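Local coordinates for protein linoleate 11-lipoxygenase (PDB 5FX8) that oxygenates linoleic and alpha-linolenic acids to 11S- and 13R-hydroperoxy fatty acids, using a catalytic manganese ion that binds water as the base for hydrogen abstraction, at residues Leu98-Arg101 / Gln102-Asn106; Asn90-Ser93 / Ala94-Val97; Arg541-Val544 / Gly545-Gln549. One frame throughout, in Å; residues are numbered along the deposited sequence.

From the N terminus, the chain first passes through interaction 2 (90-97), near the start of helix 86-124, and runs straight on into interaction 1 (98-106) on the next turns of the same helix. Both are local contacts that close no long loop, and they neither nest nor cross. Each includes a glycosylated asparagine, N91 in interaction 2 and N106 in interaction 1. Interaction 3 (541-549) comes much later, as a tight turn in the loop between helices 526-539 and 558-563. Its arginines R541 and R547 lie against interaction 1, and it shares the N106 glycan, so the late loop is tied to the early helix beside the C-terminal metal ligand V618.

Interaction 1. Residues Leu98-Arg101 / Gln102-Asn106; sequences LLWR and QDAAN. With NAG (2-acetamido-2-deoxy-beta-D-glucopyranose), chain F.
Q102 begins the second half of this helical run by giving its backbone N-H to L98 O, with N and O 3.0 Å apart. Its side chain runs alongside that of L99, the two pointing the same way, and NE2 comes within 3.5 Å of L99 CD2. CG stands between the backbone N and the carbonyl carbon (chi1 71°), and the extended chain beyond it carries the amide past the leucine methyl. A glutamine suits this spot, since its methylenes can lie along the helix beside L99. D103 follows, its N bonded to L99 O at 2.9 Å, and its carboxylate is held by Q324 through OD2.

Such i to i+4 pairing belongs to helix 86-124, which here passes close to the metal centre. A104 marks the inward side. Its small CB sits over one face of the W100 six-membered ring, 3.9 Å from the centroid and offset toward the rim, in a CH-pi contact; a methyl group lets the broad indole lie close to the backbone. NE1 of W100 is hydrogen-bonded to S617 O, next to the terminal manganese ligand V618, whose side chain is about 4 Å from that of the tryptophan at the nearest atoms. A104 N makes two weak bonds within the run, to W100 O (2.9 Å, bent to 127°) and R101 O.

A105 packs against Q345 of the second subunit, where a small methyl suits the close subunit boundary; Q102 packs on P227 of that subunit, and R101 forms a weak, long ion pair with its D344. N106 ends the segment with CG anti to its own N (chi1 -176°), which carries ND2 outward to its covalent bond with C1 of the sugar, 1.4 Å long.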
ATOM      1  N   LEU A  98      -6.046  -4.336 -15.013  1.00 10.69           N
ATOM      2  CA  LEU A  98      -5.374  -5.598 -15.292  1.00 11.46           C
ATOM      3  C   LEU A  98      -4.060  -5.732 -14.517  1.00 12.20           C
ATOM      4  O   LEU A  98      -3.799  -6.762 -13.873  1.00 15.47           O
ATOM      5  CB  LEU A  98      -5.122  -5.688 -16.784  1.00 12.28           C
ATOM      6  CG  LEU A  98      -5.277  -7.058 -17.385  1.00 18.25           C
ATOM      7  CD1 LEU A  98      -6.684  -7.598 -17.091  1.00 19.14           C
ATOM      8  CD2 LEU A  98      -5.033  -6.903 -18.852  1.00 14.70           C
ATOM      9  N   LEU A  99      -3.211  -4.707 -14.592  1.00 11.06           N
ATOM     10  CA  LEU A  99      -1.958  -4.725 -13.848  1.00 11.50           C
ATOM     11  C   LEU A  99      -2.199  -4.902 -12.354  1.00 16.55           C
ATOM     12  O   LEU A  99      -1.539  -5.716 -11.700  1.00 22.20           O
ATOM     13  CB  LEU A  99      -1.184  -3.443 -14.131  1.00 10.09           C
ATOM     14  CG  LEU A  99      -0.655  -3.277 -15.549  1.00 11.33           C
ATOM     15  CD1 LEU A  99      -0.179  -1.846 -15.816  1.00 10.05           C
ATOM     16  CD2 LEU A  99       0.443  -4.281 -15.771  1.00 10.57           C
ATOM     17  N   TRP A 100      -3.156  -4.165 -11.805  1.00 10.78           N
ATOM     18  CA  TRP A 100      -3.493  -4.296 -10.400  1.00 10.86           C
ATOM     19  C   TRP A 100      -3.952  -5.708 -10.053  1.00 11.50           C
ATOM     20  O   TRP A 100      -3.542  -6.256  -9.027  1.00 11.47           O
ATOM     21  CB  TRP A 100      -4.563  -3.270 -10.056  1.00 10.40           C
ATOM     22  CG  TRP A 100      -4.680  -3.023  -8.634  1.00  8.91           C
ATOM     23  CD1 TRP A 100      -4.092  -2.042  -7.946  1.00  8.09           C
ATOM     24  CD2 TRP A 100      -5.446  -3.783  -7.700  1.00  8.90           C
ATOM     25  NE1 TRP A 100      -4.432  -2.126  -6.627  1.00  8.28           N
ATOM     26  CE2 TRP A 100      -5.268  -3.186  -6.444  1.00  7.94           C
ATOM     27  CE3 TRP A 100      -6.274  -4.912  -7.803  1.00  8.64           C
ATOM     28  CZ2 TRP A 100      -5.871  -3.667  -5.293  1.00  7.52           C
ATOM     29  CZ3 TRP A 100      -6.870  -5.396  -6.659  1.00  8.83           C
ATOM     30  CH2 TRP A 100      -6.662  -4.774  -5.415  1.00  8.50           C
ATOM     31  N   ARG A 101      -4.820  -6.302 -10.876  1.00 12.25           N
ATOM     32  CA  ARG A 101      -5.237  -7.692 -10.681  1.00 13.06           C
ATOM     33  C   ARG A 101      -4.037  -8.621 -10.569  1.00 13.17           C
ATOM     34  O   ARG A 101      -3.987  -9.490  -9.692  1.00 14.43           O
ATOM     35  CB  ARG A 101      -6.110  -8.181 -11.847  1.00 12.84           C
ATOM     36  CG  ARG A 101      -7.578  -7.837 -11.855  1.00 12.31           C
ATOM     37  CD  ARG A 101      -8.341  -8.691 -12.890  1.00 11.47           C
ATOM     38  NE  ARG A 101      -9.762  -8.532 -12.630  1.00 10.98           N
ATOM     39  CZ  ARG A 101     -10.558  -7.815 -13.391  1.00 14.98           C
ATOM     40  NH1 ARG A 101     -10.072  -7.255 -14.496  1.00 21.40           N
ATOM     41  NH2 ARG A 101     -11.835  -7.674 -13.070  1.00 19.70           N
ATOM     42  N   GLN A 102      -3.086  -8.506 -11.496  1.00 14.11           N
ATOM     43  CA  GLN A 102      -1.976  -9.440 -11.418  1.00 12.87           C
ATOM     44  C   GLN A 102      -1.058  -9.140 -10.246  1.00 13.72           C
ATOM     45  O   GLN A 102      -0.446 -10.064  -9.704  1.00 12.73           O
ATOM     46  CB  GLN A 102      -1.208  -9.463 -12.725  1.00 15.71           C
ATOM     47  CG  GLN A 102      -0.408  -8.252 -13.002  1.00 21.80           C
ATOM     48  CD  GLN A 102       0.325  -8.375 -14.300  1.00 33.76           C
ATOM     49  OE1 GLN A 102       0.036  -9.269 -15.099  1.00 44.14           O
ATOM     50  NE2 GLN A 102       1.282  -7.489 -14.529  1.00 24.89           N
ATOM     51  N   ASP A 103      -0.996  -7.887  -9.801  1.00 14.41           N
ATOM     52  CA  ASP A 103      -0.149  -7.514  -8.686  1.00 11.46           C
ATOM     53  C   ASP A 103      -0.764  -7.765  -7.317  1.00 11.93           C
ATOM     54  O   ASP A 103      -0.018  -7.755  -6.342  1.00 12.33           O
ATOM     55  CB  ASP A 103       0.244  -6.044  -8.802  1.00 11.14           C
ATOM     56  CG  ASP A 103       1.402  -5.838  -9.742  1.00 17.93           C
ATOM     57  OD1 ASP A 103       1.798  -6.829 -10.367  1.00 20.96           O
ATOM     58  OD2 ASP A 103       1.917  -4.711  -9.880  1.00 19.18           O
ATOM     59  N   ALA A 104      -2.082  -7.990  -7.200  1.00 11.95           N
ATOM     60  CA  ALA A 104      -2.730  -8.231  -5.903  1.00  9.88           C
ATOM     61  C   ALA A 104      -2.859  -9.699  -5.522  1.00 10.22           C
ATOM     62  O   ALA A 104      -3.052 -10.002  -4.345  1.00 10.61           O
ATOM     63  CB  ALA A 104      -4.127  -7.622  -5.877  1.00  8.44           C
ATOM     64  N   ALA A 105      -2.752 -10.606  -6.486  1.00 13.68           N
ATOM     65  CA  ALA A 105      -3.009 -12.014  -6.241  1.00 12.36           C
ATOM     66  C   ALA A 105      -2.151 -12.566  -5.107  1.00 13.24           C
ATOM     67  O   ALA A 105      -2.661 -13.188  -4.171  1.00 12.38           O
ATOM     68  CB  ALA A 105      -2.778 -12.788  -7.535  1.00 11.75           C
ATOM     69  N   ASN A 106      -0.841 -12.386  -5.189  1.00 12.81           N
ATOM     70  CA  ASN A 106       0.044 -12.982  -4.198  1.00 13.23           C
ATOM     71  C   ASN A 106      -0.265 -12.462  -2.789  1.00 14.24           C
ATOM     72  O   ASN A 106      -0.436 -13.247  -1.847  1.00 17.77           O
ATOM     73  CB  ASN A 106       1.473 -12.698  -4.646  1.00 15.38           C
ATOM     74  CG  ASN A 106       2.521 -13.317  -3.784  1.00 21.77           C
ATOM     75  OD1 ASN A 106       2.273 -13.830  -2.712  1.00 25.80           O
ATOM     76  ND2 ASN A 106       3.745 -13.232  -4.257  1.00 29.60           N
TER
HETATM   77  C1  NAG F   1       4.873 -13.741  -3.535  1.00 28.40           C
HETATM   78  C2  NAG F   1       5.746 -14.551  -4.480  1.00 29.40           C
HETATM   79  C3  NAG F   1       7.006 -15.011  -3.771  1.00 31.98           C
HETATM   80  C4  NAG F   1       7.730 -13.813  -3.174  1.00 31.41           C
HETATM   81  C5  NAG F   1       6.788 -13.023  -2.273  1.00 28.58           C
HETATM   82  C6  NAG F   1       7.405 -11.743  -1.766  1.00 27.33           C
HETATM   83  C7  NAG F   1       4.643 -15.786  -6.280  1.00 35.44           C
HETATM   84  C8  NAG F   1       3.861 -17.011  -6.643  1.00 42.61           C
HETATM   85  N2  NAG F   1       5.010 -15.686  -5.002  1.00 32.54           N
HETATM   86  O3  NAG F   1       7.829 -15.684  -4.717  1.00 33.67           O
HETATM   87  O4  NAG F   1       8.859 -14.228  -2.419  1.00 35.88           O
HETATM   88  O5  NAG F   1       5.618 -12.642  -3.010  1.00 24.59           O
HETATM   89  O6  NAG F   1       7.862 -10.938  -2.845  1.00 26.32           O
HETATM   90  O7  NAG F   1       4.932 -14.931  -7.106  1.00 34.87           O

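Interaction 2. Residues Asn90-Ser93 / Ala94-Val97; sequences NNIS and ARDV. With NAG (2-acetamido-2-deoxy-beta-D-glucopyranose), chain J.
A94, R95, D96 and V97 each donate a backbone N-H to the carbonyl oxygen four residues earlier, on N90, N91, I92 and S93. The bonds are regular: the shortest, A94 N to N90 O, is 2.8 Å, and R95 N reaches N91 O at 2.9 Å. All four are alike in length, as expected of a plain alpha-helix; this is an early part of helix 86-124.

The principal side-chain contact across the segments joins I92 and R95, one turn apart and pointing the same way. The isoleucine lies over one face of the guanidinium, CG1 above it, and its CG2 comes 3.5 Å from R95 NH2. R95 gets there by a bend at chi3 (58°), which folds its end back beside the helix and presents NE and NH2 to the neighbouring D96. Both grip one oxygen: NE is 3.1 Å and NH2 3.0 Å from D96 OD1, in a side-on salt bridge that lies close to the guanidinium plane. The other oxygen, OD2, accepts from Y326 N.

S93 and V97, one turn apart, face P330 of helix 328-336, where a small serine and a compact valine allow close packing. On the outer side N91 carries a sugar, its ND2 joined to C1 at 1.4 Å; N91-I92-S93 is an N-X-S glycosylation sequon.

With one carboxylate oxygen taking two arginine nitrogens and the other a backbone N-H, the buried charge of D96 is probably well compensated, while the apolar cover of I92 suits the flat face of the cation.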
ATOM      1  N   ASN A  90     -10.914   4.742 -21.095  1.00 17.41           N
ATOM      2  CA  ASN A  90     -11.318   3.417 -20.673  1.00 14.65           C
ATOM      3  C   ASN A  90     -10.230   2.390 -20.961  1.00 15.30           C
ATOM      4  O   ASN A  90     -10.009   1.487 -20.155  1.00 20.92           O
ATOM      5  CB  ASN A  90     -12.635   3.046 -21.337  1.00 16.89           C
ATOM      6  CG  ASN A  90     -13.067   1.654 -20.986  1.00 26.21           C
ATOM      7  OD1 ASN A  90     -12.942   0.738 -21.803  1.00 25.07           O
ATOM      8  ND2 ASN A  90     -13.542   1.469 -19.755  1.00 17.20           N
ATOM      9  N   ASN A  91      -9.528   2.509 -22.086  1.00 14.48           N
ATOM     10  CA  ASN A  91      -8.418   1.592 -22.318  1.00 15.65           C
ATOM     11  C   ASN A  91      -7.366   1.716 -21.227  1.00 15.71           C
ATOM     12  O   ASN A  91      -6.844   0.708 -20.740  1.00 19.35           O
ATOM     13  CB  ASN A  91      -7.793   1.833 -23.683  1.00 18.85           C
ATOM     14  CG  ASN A  91      -8.515   1.100 -24.788  1.00 26.79           C
ATOM     15  OD1 ASN A  91      -9.699   0.804 -24.684  1.00 24.71           O
ATOM     16  ND2 ASN A  91      -7.804   0.812 -25.857  1.00 33.07           N
ATOM     17  N   ILE A  92      -7.054   2.946 -20.818  1.00 15.57           N
ATOM     18  CA  ILE A  92      -6.078   3.166 -19.760  1.00 10.89           C
ATOM     19  C   ILE A  92      -6.602   2.639 -18.439  1.00 13.52           C
ATOM     20  O   ILE A  92      -5.868   1.994 -17.670  1.00 13.61           O
ATOM     21  CB  ILE A  92      -5.729   4.658 -19.684  1.00  9.23           C
ATOM     22  CG1 ILE A  92      -4.819   5.008 -20.827  1.00  9.86           C
ATOM     23  CG2 ILE A  92      -5.020   4.977 -18.444  1.00  9.15           C
ATOM     24  CD1 ILE A  92      -4.542   6.423 -20.892  1.00 13.53           C
ATOM     25  N   SER A  93      -7.882   2.887 -18.160  1.00 10.56           N
ATOM     26  CA  SER A  93      -8.465   2.385 -16.931  1.00  9.71           C
ATOM     27  C   SER A  93      -8.411   0.862 -16.875  1.00 13.16           C
ATOM     28  O   SER A  93      -8.075   0.283 -15.842  1.00 15.71           O
ATOM     29  CB  SER A  93      -9.889   2.889 -16.813  1.00  9.30           C
ATOM     30  OG  SER A  93     -10.320   2.784 -15.484  1.00 16.24           O
ATOM     31  N   ALA A  94      -8.679   0.200 -17.992  1.00 10.17           N
ATOM     32  CA  ALA A  94      -8.716  -1.250 -18.008  1.00  9.58           C
ATOM     33  C   ALA A  94      -7.319  -1.852 -17.975  1.00 10.27           C
ATOM     34  O   ALA A  94      -7.109  -2.912 -17.375  1.00 21.47           O
ATOM     35  CB  ALA A  94      -9.479  -1.725 -19.234  1.00 10.17           C
ATOM     36  N   ARG A  95      -6.353  -1.210 -18.626  1.00 10.62           N
ATOM     37  CA  ARG A  95      -4.974  -1.668 -18.504  1.00  9.66           C
ATOM     38  C   ARG A  95      -4.504  -1.613 -17.063  1.00 10.37           C
ATOM     39  O   ARG A  95      -3.863  -2.551 -16.580  1.00 10.67           O
ATOM     40  CB  ARG A  95      -4.056  -0.829 -19.384  1.00  9.11           C
ATOM     41  CG  ARG A  95      -2.591  -1.196 -19.238  1.00 11.67           C
ATOM     42  CD  ARG A  95      -1.718  -0.014 -19.522  1.00 12.35           C
ATOM     43  NE  ARG A  95      -2.032   1.104 -18.636  1.00 12.87           N
ATOM     44  CZ  ARG A  95      -1.666   2.356 -18.876  1.00 14.35           C
ATOM     45  NH1 ARG A  95      -0.992   2.646 -19.983  1.00 22.92           N
ATOM     46  NH2 ARG A  95      -1.982   3.326 -18.033  1.00 17.15           N
ATOM     47  N   ASP A  96      -4.833  -0.524 -16.356  1.00 17.09           N
ATOM     48  CA  ASP A  96      -4.431  -0.391 -14.961  1.00  9.94           C
ATOM     49  C   ASP A  96      -5.122  -1.419 -14.085  1.00 10.20           C
ATOM     50  O   ASP A  96      -4.507  -1.968 -13.172  1.00 10.34           O
ATOM     51  CB  ASP A  96      -4.736   1.008 -14.449  1.00  8.94           C
ATOM     52  CG  ASP A  96      -3.733   2.019 -14.901  1.00 11.85           C
ATOM     53  OD1 ASP A  96      -2.895   1.675 -15.735  1.00 15.21           O
ATOM     54  OD2 ASP A  96      -3.783   3.174 -14.449  1.00  9.98           O
ATOM     55  N   VAL A  97      -6.408  -1.666 -14.320  1.00 10.22           N
ATOM     56  CA  VAL A  97      -7.072  -2.689 -13.536  1.00 10.20           C
ATOM     57  C   VAL A  97      -6.443  -4.055 -13.783  1.00 10.35           C
ATOM     58  O   VAL A  97      -6.280  -4.851 -12.859  1.00  9.87           O
ATOM     59  CB  VAL A  97      -8.586  -2.655 -13.829  1.00  9.51           C
ATOM     60  CG1 VAL A  97      -9.299  -3.870 -13.221  1.00  8.00           C
ATOM     61  CG2 VAL A  97      -9.135  -1.387 -13.265  1.00  8.49           C
TER
HETATM   62  C1  NAG J1006      -8.356   0.134 -26.994  1.00 37.91           C
HETATM   63  C2  NAG J1006      -7.795   0.769 -28.262  1.00 45.43           C
HETATM   64  C3  NAG J1006      -8.256  -0.006 -29.501  1.00 48.89           C
HETATM   65  C4  NAG J1006      -7.940  -1.493 -29.357  1.00 55.79           C
HETATM   66  C5  NAG J1006      -8.456  -2.030 -28.020  1.00 58.32           C
HETATM   67  C6  NAG J1006      -8.004  -3.448 -27.735  1.00 63.29           C
HETATM   68  C7  NAG J1006      -7.299   3.183 -28.093  1.00 32.19           C
HETATM   69  C8  NAG J1006      -5.930   2.786 -27.636  1.00 32.67           C
HETATM   70  N2  NAG J1006      -8.148   2.180 -28.368  1.00 37.85           N
HETATM   71  O3  NAG J1006      -7.588   0.523 -30.640  1.00 46.00           O
HETATM   72  O4  NAG J1006      -8.522  -2.252 -30.414  1.00 52.17           O
HETATM   73  O5  NAG J1006      -7.972  -1.222 -26.936  1.00 49.77           O
HETATM   74  O6  NAG J1006      -6.641  -3.510 -27.329  1.00 59.45           O
HETATM   75  O7  NAG J1006      -7.626   4.363 -28.209  1.00 32.14           O

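Interaction 3. Residues Arg541-Val544 / Gly545-Gln549. With NAG (2-acetamido-2-deoxy-beta-D-glucopyranose), chain F; NAG (2-acetamido-2-deoxy-beta-D-glucopyranose), chain B.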
ATOM      1  N   ARG A 541       1.712  -4.434   0.667  1.00  9.33           N
ATOM      2  CA  ARG A 541       2.290  -5.072  -0.512  1.00 11.00           C
ATOM      3  C   ARG A 541       3.711  -5.494  -0.163  1.00 12.57           C
ATOM      4  O   ARG A 541       4.658  -4.742  -0.369  1.00 12.94           O
ATOM      5  CB  ARG A 541       2.283  -4.151  -1.727  1.00  9.63           C
ATOM      6  CG  ARG A 541       0.970  -4.056  -2.476  1.00  8.77           C
ATOM      7  CD  ARG A 541       0.601  -5.355  -3.180  1.00  9.22           C
ATOM      8  NE  ARG A 541      -0.690  -5.273  -3.852  1.00  8.56           N
ATOM      9  CZ  ARG A 541      -1.853  -5.301  -3.216  1.00  8.27           C
ATOM     10  NH1 ARG A 541      -1.880  -5.399  -1.909  1.00  8.59           N
ATOM     11  NH2 ARG A 541      -2.985  -5.203  -3.873  1.00  7.62           N
ATOM     12  N   ALA A 542       3.855  -6.715   0.310  1.00 13.41           N
ATOM     13  CA  ALA A 542       5.126  -7.273   0.722  1.00 12.78           C
ATOM     14  C   ALA A 542       6.099  -7.520  -0.426  1.00 15.35           C
ATOM     15  O   ALA A 542       7.281  -7.727  -0.168  1.00 17.10           O
ATOM     16  CB  ALA A 542       4.863  -8.574   1.483  1.00 12.90           C
ATOM     17  N   GLN A 543       5.662  -7.508  -1.675  1.00 17.03           N
ATOM     18  CA  GLN A 543       6.515  -7.884  -2.795  1.00 15.31           C
ATOM     19  C   GLN A 543       7.165  -6.693  -3.491  1.00 15.89           C
ATOM     20  O   GLN A 543       7.904  -6.898  -4.453  1.00 15.17           O
ATOM     21  CB  GLN A 543       5.734  -8.686  -3.847  1.00 16.66           C
ATOM     22  CG  GLN A 543       4.643  -9.621  -3.364  1.00 16.95           C
ATOM     23  CD  GLN A 543       3.477  -8.875  -2.801  1.00 15.01           C
ATOM     24  OE1 GLN A 543       3.222  -7.739  -3.176  1.00 16.46           O
ATOM     25  NE2 GLN A 543       2.822  -9.467  -1.848  1.00 12.47           N
ATOM     26  N   VAL A 544       6.884  -5.467  -3.029  1.00 13.03           N
ATOM     27  CA  VAL A 544       7.358  -4.246  -3.668  1.00 12.19           C
ATOM     28  C   VAL A 544       8.865  -4.296  -3.883  1.00 14.88           C
ATOM     29  O   VAL A 544       9.365  -3.970  -4.964  1.00 13.44           O
ATOM     30  CB  VAL A 544       6.939  -3.033  -2.819  1.00 11.42           C
ATOM     31  CG1 VAL A 544       7.580  -1.820  -3.284  1.00 12.49           C
ATOM     32  CG2 VAL A 544       5.537  -2.799  -2.996  1.00 13.46           C
ATOM     33  N   GLY A 545       9.604  -4.732  -2.868  1.00 16.37           N
ATOM     34  CA  GLY A 545      11.030  -4.934  -2.949  1.00 13.84           C
ATOM     35  C   GLY A 545      11.530  -5.767  -4.104  1.00 17.04           C
ATOM     36  O   GLY A 545      12.343  -5.279  -4.890  1.00 20.09           O
ATOM     37  N   ASP A 546      11.085  -7.023  -4.214  1.00 16.73           N
ATOM     38  CA  ASP A 546      11.552  -7.898  -5.283  1.00 16.73           C
ATOM     39  C   ASP A 546      11.066  -7.450  -6.651  1.00 19.03           C
ATOM     40  O   ASP A 546      11.711  -7.747  -7.659  1.00 18.78           O
ATOM     41  CB  ASP A 546      11.107  -9.328  -5.031  1.00 20.77           C
ATOM     42  CG  ASP A 546      11.427  -9.802  -3.630  1.00 32.48           C
ATOM     43  OD1 ASP A 546      12.623 -10.048  -3.342  1.00 37.82           O
ATOM     44  OD2 ASP A 546      10.484  -9.947  -2.823  1.00 24.52           O
ATOM     45  N   ARG A 547       9.956  -6.733  -6.708  1.00 16.79           N
ATOM     46  CA  ARG A 547       9.439  -6.216  -7.960  1.00 14.87           C
ATOM     47  C   ARG A 547      10.199  -4.992  -8.469  1.00 16.45           C
ATOM     48  O   ARG A 547       9.941  -4.549  -9.591  1.00 12.84           O
ATOM     49  CB  ARG A 547       7.953  -5.909  -7.791  1.00 14.12           C
ATOM     50  CG  ARG A 547       7.107  -7.162  -7.572  1.00 14.35           C
ATOM     51  CD  ARG A 547       5.652  -6.860  -7.364  1.00 13.12           C
ATOM     52  NE  ARG A 547       4.831  -8.070  -7.370  1.00 14.05           N
ATOM     53  CZ  ARG A 547       3.551  -8.122  -7.009  1.00 13.96           C
ATOM     54  NH1 ARG A 547       2.918  -7.039  -6.592  1.00 19.17           N
ATOM     55  NH2 ARG A 547       2.908  -9.260  -7.038  1.00 12.01           N
ATOM     56  N   LYS A 548      11.146  -4.464  -7.680  1.00 17.52           N
ATOM     57  CA  LYS A 548      11.861  -3.220  -7.966  1.00 15.59           C
ATOM     58  C   LYS A 548      10.907  -2.038  -8.165  1.00 14.06           C
ATOM     59  O   LYS A 548      11.116  -1.182  -9.033  1.00 10.97           O
ATOM     60  CB  LYS A 548      12.806  -3.389  -9.158  1.00 18.20           C
ATOM     61  CG  LYS A 548      14.169  -3.976  -8.770  1.00 27.36           C
ATOM     62  CD  LYS A 548      14.083  -5.460  -8.421  1.00 31.23           C
ATOM     63  CE  LYS A 548      15.321  -5.943  -7.653  1.00 36.62           C
ATOM     64  NZ  LYS A 548      15.141  -7.312  -7.053  1.00 26.48           N
ATOM     65  N   GLN A 549       9.889  -1.955  -7.301  1.00 12.71           N
ATOM     66  CA  GLN A 549       8.826  -0.956  -7.371  1.00 11.63           C
ATOM     67  C   GLN A 549       8.754  -0.086  -6.116  1.00  9.68           C
ATOM     68  O   GLN A 549       7.755   0.590  -5.874  1.00  9.25           O
ATOM     69  CB  GLN A 549       7.481  -1.632  -7.632  1.00 11.52           C
ATOM     70  CG  GLN A 549       7.334  -2.231  -9.000  1.00 10.42           C
ATOM     71  CD  GLN A 549       6.053  -3.012  -9.135  1.00 14.16           C
ATOM     72  OE1 GLN A 549       5.550  -3.576  -8.160  1.00 15.99           O
ATOM     73  NE2 GLN A 549       5.503  -3.047 -10.341  1.00 18.77           N
TER
HETATM   74  C1  NAG F   1       4.873 -13.741  -3.535  1.00 28.40           C
HETATM   75  C2  NAG F   1       5.746 -14.551  -4.480  1.00 29.40           C
HETATM   76  C3  NAG F   1       7.006 -15.011  -3.771  1.00 31.98           C
HETATM   77  C4  NAG F   1       7.730 -13.813  -3.174  1.00 31.41           C
HETATM   78  C5  NAG F   1       6.788 -13.023  -2.273  1.00 28.58           C
HETATM   79  C6  NAG F   1       7.405 -11.743  -1.766  1.00 27.33           C
HETATM   80  C7  NAG F   1       4.643 -15.786  -6.280  1.00 35.44           C
HETATM   81  C8  NAG F   1       3.861 -17.011  -6.643  1.00 42.61           C
HETATM   82  N2  NAG F   1       5.010 -15.686  -5.002  1.00 32.54           N
HETATM   83  O3  NAG F   1       7.829 -15.684  -4.717  1.00 33.67           O
HETATM   84  O4  NAG F   1       8.859 -14.228  -2.419  1.00 35.88           O
HETATM   85  O5  NAG F   1       5.618 -12.642  -3.010  1.00 24.59           O
HETATM   86  O6  NAG F   1       7.862 -10.938  -2.845  1.00 26.32           O
HETATM   87  O7  NAG F   1       4.932 -14.931  -7.106  1.00 34.87           O
HETATM   88  C1  NAG B   2      10.050 -13.690  -3.041  1.00 41.36           C
HETATM   89  C2  NAG B   2      11.207 -13.884  -2.060  1.00 34.37           C
HETATM   90  C3  NAG B   2      12.524 -13.444  -2.680  1.00 37.81           C
HETATM   91  C4  NAG B   2      12.736 -14.087  -4.042  1.00 39.64           C
HETATM   92  C5  NAG B   2      11.521 -13.834  -4.927  1.00 38.98           C
HETATM   93  C6  NAG B   2      11.608 -14.538  -6.254  1.00 45.75           C
HETATM   94  C7  NAG B   2      10.462 -13.658   0.267  1.00 32.51           C
HETATM   95  C8  NAG B   2      10.291 -12.714   1.414  1.00 32.84           C
HETATM   96  N2  NAG B   2      10.963 -13.127  -0.846  1.00 34.72           N
HETATM   97  O3  NAG B   2      13.564 -13.819  -1.784  1.00 48.56           O
HETATM   98  O4  NAG B   2      13.913 -13.560  -4.646  1.00 48.68           O
HETATM   99  O5  NAG B   2      10.348 -14.340  -4.277  1.00 38.27           O
HETATM  100  O6  NAG B   2      12.851 -15.212  -6.368  1.00 58.12           O
HETATM  101  O7  NAG B   2      10.162 -14.842   0.345  1.00 33.02           O
HETATM  102  O   HOH W   1       9.854  -7.602  -1.406  1.00 26.19           O
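R547 N donates to Q543 O at 3.1 Å, and Q549 N reaches back five residues to V544 O, also at 3.1 Å, with a straight N-H...O angle of 169°. Nested within that wider loop is a bond spanning three residues, from K548 N to G545 O.

Among the side chains, Q543 and R547 lie side by side. OE1 stands 3.4 Å above the guanidinium plane, toward its rim, with the amide turned 42° from that plane; the long flat ends of both residues allow this overlap. The bend of Q543 at chi2 (69°) folds its amide back over the arginine. Their polar ends find stronger partners on helix 86-124: Q543 NE2 bonds Q107 OE1, and R547 NH1 bonds D103 O. R541, whose NH1 bonds R538 O, packs on W100 and A104 of the same helix. The branched V544 instead offers a methyl, CG1, to the backbone of Q549.

Water and sugar meet at D546. One water bridges A542 O, D546 N and D546 OD2, and O6 of the N106-linked sugar donates to the same OD2 at 2.8 Å; a carboxylate suits this place because it can accept from both. The second sugar lies by OD1, while CG of Q543 lies near the first sugar's ring oxygen.

Two consecutive type I beta turns, R541-V544 and G545-K548, build the loop. The second ends as a Schellman motif: nested bonds from Q549 to V544 and from K548 to G545, with K548, whose long charged chain suits its exposed position, in the left-handed region. R541, at the start of this compact turn, lies beside the manganese ligand V618, their side chains about 4 Å apart at the nearest atoms.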